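Local coordinates for type I modular polyketide synthase (PDB 6IYR), which probably selects and loads a malonyl-type extender unit from coenzyme A in module 8 of the salinomycin polyketide synthase, at residues V131-A143 with F185-M199. Sequence-based numbering, arbitrary orientation.
Sequences VFPGQGSQWAGMA and FDRVDVVQPALWAVM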
loop_
_atom_site.group_PDB
_atom_site.type_symbol
_atom_site.label_atom_id
_atom_site.label_comp_id
_atom_site.label_asym_id
_atom_site.label_seq_id
_atom_site.Cartn_x
_atom_site.Cartn_y
_atom_site.Cartn_z
ATOM N N VAL A 131 -0.678 3.434 -3.853
ATOM C CA VAL A 131 -0.587 4.138 -2.562
ATOM C C VAL A 131 0.522 3.570 -1.684
ATOM O O VAL A 131 0.635 2.355 -1.517
ATOM C CB VAL A 131 -1.910 4.048 -1.801
ATOM C CG1 VAL A 131 -1.789 4.748 -0.449
ATOM C CG2 VAL A 131 -3.017 4.685 -2.610
ATOM N N PHE A 132 1.409 4.433 -1.192
ATOM C CA PHE A 132 2.541 3.979 -0.413
ATOM C C PHE A 132 2.450 4.597 0.990
ATOM O O PHE A 132 2.675 5.796 1.158
ATOM C CB PHE A 132 3.847 4.406 -1.080
ATOM C CG PHE A 132 4.089 3.753 -2.417
ATOM C CD1 PHE A 132 3.510 4.273 -3.573
ATOM C CD2 PHE A 132 4.803 2.568 -2.500
ATOM C CE1 PHE A 132 3.724 3.669 -4.798
ATOM C CE2 PHE A 132 5.094 1.999 -3.747
ATOM C CZ PHE A 132 4.551 2.550 -4.889
ATOM N N PRO A 133 2.042 3.802 1.984
ATOM C CA PRO A 133 1.876 4.384 3.314
ATOM C C PRO A 133 3.190 4.611 3.996
ATOM O O PRO A 133 4.251 4.219 3.477
ATOM C CB PRO A 133 1.081 3.316 4.100
ATOM C CG PRO A 133 0.840 2.209 3.172
ATOM C CD PRO A 133 1.758 2.357 1.982
ATOM N N GLY A 134 3.095 5.172 5.202
ATOM C CA GLY A 134 4.244 5.344 6.083
ATOM C C GLY A 134 4.314 4.213 7.108
ATOM O O GLY A 134 4.195 3.034 6.805
ATOM N N GLN A 135 4.331 4.610 8.360
ATOM C CA GLN A 135 4.538 3.681 9.456
ATOM C C GLN A 135 3.280 2.854 9.695
ATOM O O GLN A 135 2.174 3.211 9.235
ATOM C CB GLN A 135 4.864 4.483 10.720
ATOM C CG GLN A 135 3.663 5.243 11.250
ATOM C CD GLN A 135 2.840 4.408 12.227
ATOM O OE1 GLN A 135 3.375 3.605 13.004
ATOM N NE2 GLN A 135 1.537 4.560 12.155
ATOM N N GLY A 136 3.450 1.766 10.443
ATOM C CA GLY A 136 2.307 0.972 10.951
ATOM C C GLY A 136 2.072 -0.332 10.177
ATOM O O GLY A 136 1.291 -1.159 10.593
ATOM N N SER A 137 2.660 -0.498 8.996
ATOM C CA SER A 137 2.356 -1.707 8.208
ATOM C C SER A 137 3.306 -2.901 8.458
ATOM O O SER A 137 3.097 -3.989 7.900
ATOM C CB SER A 137 2.198 -1.386 6.680
ATOM O OG SER A 137 3.158 -0.454 6.178
ATOM N N GLN A 138 4.247 -2.778 9.395
ATOM C CA GLN A 138 5.265 -3.804 9.551
ATOM C C GLN A 138 4.791 -5.045 10.329
ATOM O O GLN A 138 4.025 -4.933 11.240
ATOM C CB GLN A 138 6.532 -3.239 10.208
ATOM C CG GLN A 138 6.438 -3.065 11.706
ATOM C CD GLN A 138 5.622 -1.853 12.063
ATOM O OE1 GLN A 138 5.331 -0.996 11.226
ATOM N NE2 GLN A 138 5.185 -1.811 13.298
ATOM N N TRP A 139 5.377 -6.190 10.048
ATOM C CA TRP A 139 5.216 -7.342 10.929
ATOM C C TRP A 139 6.304 -8.337 10.671
ATOM O O TRP A 139 6.824 -8.415 9.544
ATOM C CB TRP A 139 3.853 -8.011 10.711
ATOM C CG TRP A 139 3.480 -8.322 9.284
ATOM C CD1 TRP A 139 2.812 -7.508 8.436
ATOM C CD2 TRP A 139 3.559 -9.592 8.628
ATOM N NE1 TRP A 139 2.505 -8.169 7.279
ATOM C CE2 TRP A 139 3.022 -9.430 7.339
ATOM C CE3 TRP A 139 4.032 -10.858 9.003
ATOM C CZ2 TRP A 139 2.838 -10.502 6.461
ATOM C CZ3 TRP A 139 3.915 -11.911 8.099
ATOM C CH2 TRP A 139 3.332 -11.722 6.838
ATOM N N ALA A 140 6.645 -9.105 11.705
ATOM C CA ALA A 140 7.737 -10.041 11.628
ATOM C C ALA A 140 7.370 -11.092 10.622
ATOM O O ALA A 140 6.387 -11.795 10.800
ATOM C CB ALA A 140 7.967 -10.694 12.982
ATOM N N GLY A 141 8.209 -11.250 9.613
ATOM C CA GLY A 141 7.955 -12.172 8.511
ATOM C C GLY A 141 7.234 -11.531 7.336
ATOM O O GLY A 141 6.942 -12.199 6.357
ATOM N N MET A 142 7.009 -10.222 7.374
ATOM C CA MET A 142 6.321 -9.558 6.262
ATOM C C MET A 142 6.992 -9.830 4.909
ATOM O O MET A 142 8.236 -9.738 4.757
ATOM C CB MET A 142 6.165 -8.060 6.522
ATOM C CG MET A 142 7.499 -7.332 6.760
ATOM S SD MET A 142 7.160 -5.581 6.966
ATOM C CE MET A 142 8.833 -5.022 7.115
ATOM N N ALA A 143 6.199 -10.442 4.028
ATOM C CA ALA A 143 6.574 -10.694 2.622
ATOM C C ALA A 143 7.646 -11.746 2.434
ATOM O O ALA A 143 8.085 -11.977 1.319
ATOM C CB ALA A 143 7.004 -9.402 1.923
ATOM N N PHE A 185 12.181 -3.905 14.942
ATOM C CA PHE A 185 11.412 -2.863 14.341
ATOM C C PHE A 185 11.250 -1.658 15.264
ATOM O O PHE A 185 10.755 -0.646 14.830
ATOM C CB PHE A 185 10.050 -3.380 13.967
ATOM C CG PHE A 185 10.066 -4.400 12.883
ATOM C CD1 PHE A 185 10.999 -4.340 11.864
ATOM C CD2 PHE A 185 9.096 -5.368 12.832
ATOM C CE1 PHE A 185 11.016 -5.292 10.876
ATOM C CE2 PHE A 185 9.081 -6.290 11.809
ATOM C CZ PHE A 185 10.062 -6.276 10.856
ATOM N N ASP A 186 11.686 -1.780 16.512
ATOM C CA ASP A 186 11.599 -0.704 17.488
ATOM C C ASP A 186 12.684 0.333 17.213
ATOM O O ASP A 186 12.686 1.372 17.821
ATOM C CB ASP A 186 11.768 -1.244 18.937
ATOM C CG ASP A 186 10.534 -0.973 19.836
ATOM O OD1 ASP A 186 9.399 -1.323 19.412
ATOM O OD2 ASP A 186 10.707 -0.461 20.986
ATOM N N ARG A 187 13.536 0.110 16.229
ATOM C CA ARG A 187 14.470 1.135 15.819
ATOM C C ARG A 187 13.968 1.775 14.543
ATOM O O ARG A 187 13.834 1.103 13.509
ATOM C CB ARG A 187 15.867 0.541 15.603
ATOM C CG ARG A 187 16.644 0.448 16.900
ATOM C CD ARG A 187 17.947 -0.307 16.720
ATOM N NE ARG A 187 18.776 0.219 15.644
ATOM C CZ ARG A 187 19.851 -0.415 15.182
ATOM N NH1 ARG A 187 20.547 0.092 14.183
ATOM N NH2 ARG A 187 20.247 -1.563 15.727
ATOM N N VAL A 188 13.802 3.098 14.585
ATOM C CA VAL A 188 13.327 3.839 13.425
ATOM C C VAL A 188 14.279 3.705 12.212
ATOM O O VAL A 188 13.817 3.658 11.075
ATOM C CB VAL A 188 13.021 5.322 13.780
ATOM C CG1 VAL A 188 14.285 6.078 14.154
ATOM C CG2 VAL A 188 12.300 6.027 12.635
ATOM N N ASP A 189 15.569 3.536 12.468
ATOM C CA ASP A 189 16.556 3.431 11.415
ATOM C C ASP A 189 16.547 2.062 10.792
ATOM O O ASP A 189 17.191 1.863 9.803
ATOM C CB ASP A 189 17.987 3.775 11.904
ATOM C CG ASP A 189 18.542 2.803 12.937
ATOM O OD1 ASP A 189 17.843 2.494 13.944
ATOM O OD2 ASP A 189 19.761 2.471 12.844
ATOM N N VAL A 190 15.859 1.116 11.418
ATOM C CA VAL A 190 15.688 -0.248 10.874
ATOM C C VAL A 190 14.342 -0.340 10.170
ATOM O O VAL A 190 14.255 -0.749 9.000
ATOM C CB VAL A 190 15.778 -1.274 11.997
ATOM C CG1 VAL A 190 15.495 -2.691 11.487
ATOM C CG2 VAL A 190 17.177 -1.239 12.579
ATOM N N VAL A 191 13.283 0.071 10.856
ATOM C CA VAL A 191 11.962 -0.209 10.351
ATOM C C VAL A 191 11.685 0.564 9.078
ATOM O O VAL A 191 11.024 0.040 8.197
ATOM C CB VAL A 191 10.844 -0.056 11.394
ATOM C CG1 VAL A 191 10.571 1.386 11.825
ATOM C CG2 VAL A 191 9.561 -0.642 10.861
ATOM N N GLN A 192 12.111 1.826 9.001
ATOM C CA GLN A 192 11.708 2.664 7.877
ATOM C C GLN A 192 12.285 2.171 6.528
ATOM O O GLN A 192 11.561 2.037 5.544
ATOM C CB GLN A 192 12.011 4.167 8.123
ATOM C CG GLN A 192 11.135 4.728 9.232
ATOM C CD GLN A 192 11.079 6.252 9.347
ATOM O OE1 GLN A 192 10.425 6.788 10.235
ATOM N NE2 GLN A 192 11.742 6.942 8.466
ATOM N N PRO A 193 13.576 1.847 6.488
ATOM C CA PRO A 193 14.145 1.372 5.231
ATOM C C PRO A 193 13.663 -0.041 4.839
ATOM O O PRO A 193 13.619 -0.360 3.647
ATOM C CB PRO A 193 15.634 1.342 5.503
ATOM C CG PRO A 193 15.832 2.255 6.666
ATOM C CD PRO A 193 14.598 2.163 7.481
ATOM N N ALA A 194 13.408 -0.891 5.833
ATOM C CA ALA A 194 12.861 -2.231 5.590
ATOM C C ALA A 194 11.484 -2.100 4.920
ATOM O O ALA A 194 11.172 -2.732 3.885
ATOM C CB ALA A 194 12.765 -2.956 6.919
ATOM N N LEU A 195 10.677 -1.194 5.447
ATOM C CA LEU A 195 9.369 -0.961 4.856
ATOM C C LEU A 195 9.491 -0.355 3.459
ATOM O O LEU A 195 8.729 -0.666 2.582
ATOM C CB LEU A 195 8.503 -0.062 5.715
ATOM C CG LEU A 195 7.790 -0.740 6.899
ATOM C CD1 LEU A 195 7.063 0.308 7.767
ATOM C CD2 LEU A 195 6.810 -1.774 6.355
ATOM N N TRP A 196 10.395 0.593 3.303
ATOM C CA TRP A 196 10.683 1.161 2.006
ATOM C C TRP A 196 10.910 0.029 0.968
ATOM O O TRP A 196 10.325 0.055 -0.113
ATOM C CB TRP A 196 11.930 2.061 2.105
ATOM C CG TRP A 196 12.396 2.524 0.750
ATOM C CD1 TRP A 196 11.830 3.475 -0.012
ATOM C CD2 TRP A 196 13.474 2.002 0.016
ATOM N NE1 TRP A 196 12.506 3.604 -1.180
ATOM C CE2 TRP A 196 13.512 2.684 -1.206
ATOM C CE3 TRP A 196 14.365 0.952 0.223
ATOM C CZ2 TRP A 196 14.439 2.393 -2.192
ATOM C CZ3 TRP A 196 15.320 0.712 -0.730
ATOM C CH2 TRP A 196 15.318 1.387 -1.942
ATOM N N ALA A 197 11.811 -0.882 1.286
ATOM C CA ALA A 197 12.220 -1.936 0.379
ATOM C C ALA A 197 11.091 -2.889 0.057
ATOM O O ALA A 197 10.894 -3.254 -1.112
ATOM C CB ALA A 197 13.378 -2.708 0.982
ATOM N N VAL A 198 10.258 -3.163 1.054
ATOM C CA VAL A 198 9.068 -3.986 0.840
ATOM C C VAL A 198 8.099 -3.316 -0.100
ATOM O O VAL A 198 7.630 -3.932 -1.049
ATOM C CB VAL A 198 8.372 -4.349 2.163
ATOM C CG1 VAL A 198 6.991 -4.973 1.943
ATOM C CG2 VAL A 198 9.263 -5.252 2.978
ATOM N N MET A 199 7.802 -2.052 0.141
ATOM C CA MET A 199 6.841 -1.352 -0.699
ATOM C C MET A 199 7.334 -1.176 -2.148
ATOM O O MET A 199 6.562 -1.361 -3.126
ATOM C CB MET A 199 6.483 -0.008 -0.095
ATOM C CG MET A 199 5.764 -0.065 1.260
ATOM S SD MET A 199 5.148 1.575 1.733
ATOM C CE MET A 199 6.718 2.279 2.240
#
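Leu195 is the central bump where the GQGSQ loop of the acyltransferase fold, leaving strand 129-132 of the parallel sheet, lies over helix 188-208. Its two methyls fill different hollows in the loop 131-143: CD1 touches both Gly134 O and Gln138 OE1, while CD2 sits 3.9 Å from both Ser137 OG and Met142 SD. No hydrogen bond crosses the interface, and the buried Ser137 OG finds no partner in the model, so the fit is one of shape.

The reciprocal bump is Met142. Extended beyond CG (chi2 177°), it crosses Leu195 at about a right angle and pushes CE into a hollow lined by Ala194, Leu195, Val198 and Phe185, with Phe185 CZ 4.1 Å from that methyl. Its backbone is set by a type II turn from Trp139 to Met142, and Met142 CA lies over the centre of the Trp139 ring; Trp139 NE1 hydrogen-bonds to Ala399 O.

Towards the start of the helix, Gln138 CB lies over one face of the Phe185 ring, toward its rim, while Gln138 CG comes within 3.7 Å of Phe185 CD2; the ring turns its edge to the backbone at Trp139 and Ala140. Val191 CG2 packs beside the same Gln138 stem, 4.0 Å from Gln138 CG.

At the strand end, the Phe132 ring, which also touches the putative nucleophile elbow, meets Met199 CB with its edge, CD2 to CB 3.9 Å. Met199 SD is set against the proline, 3.5 Å from Pro133 CD, and the bend at chi3 (-76°) turns the terminal Met199 CE back to Pro133 O, 3.4 Å away.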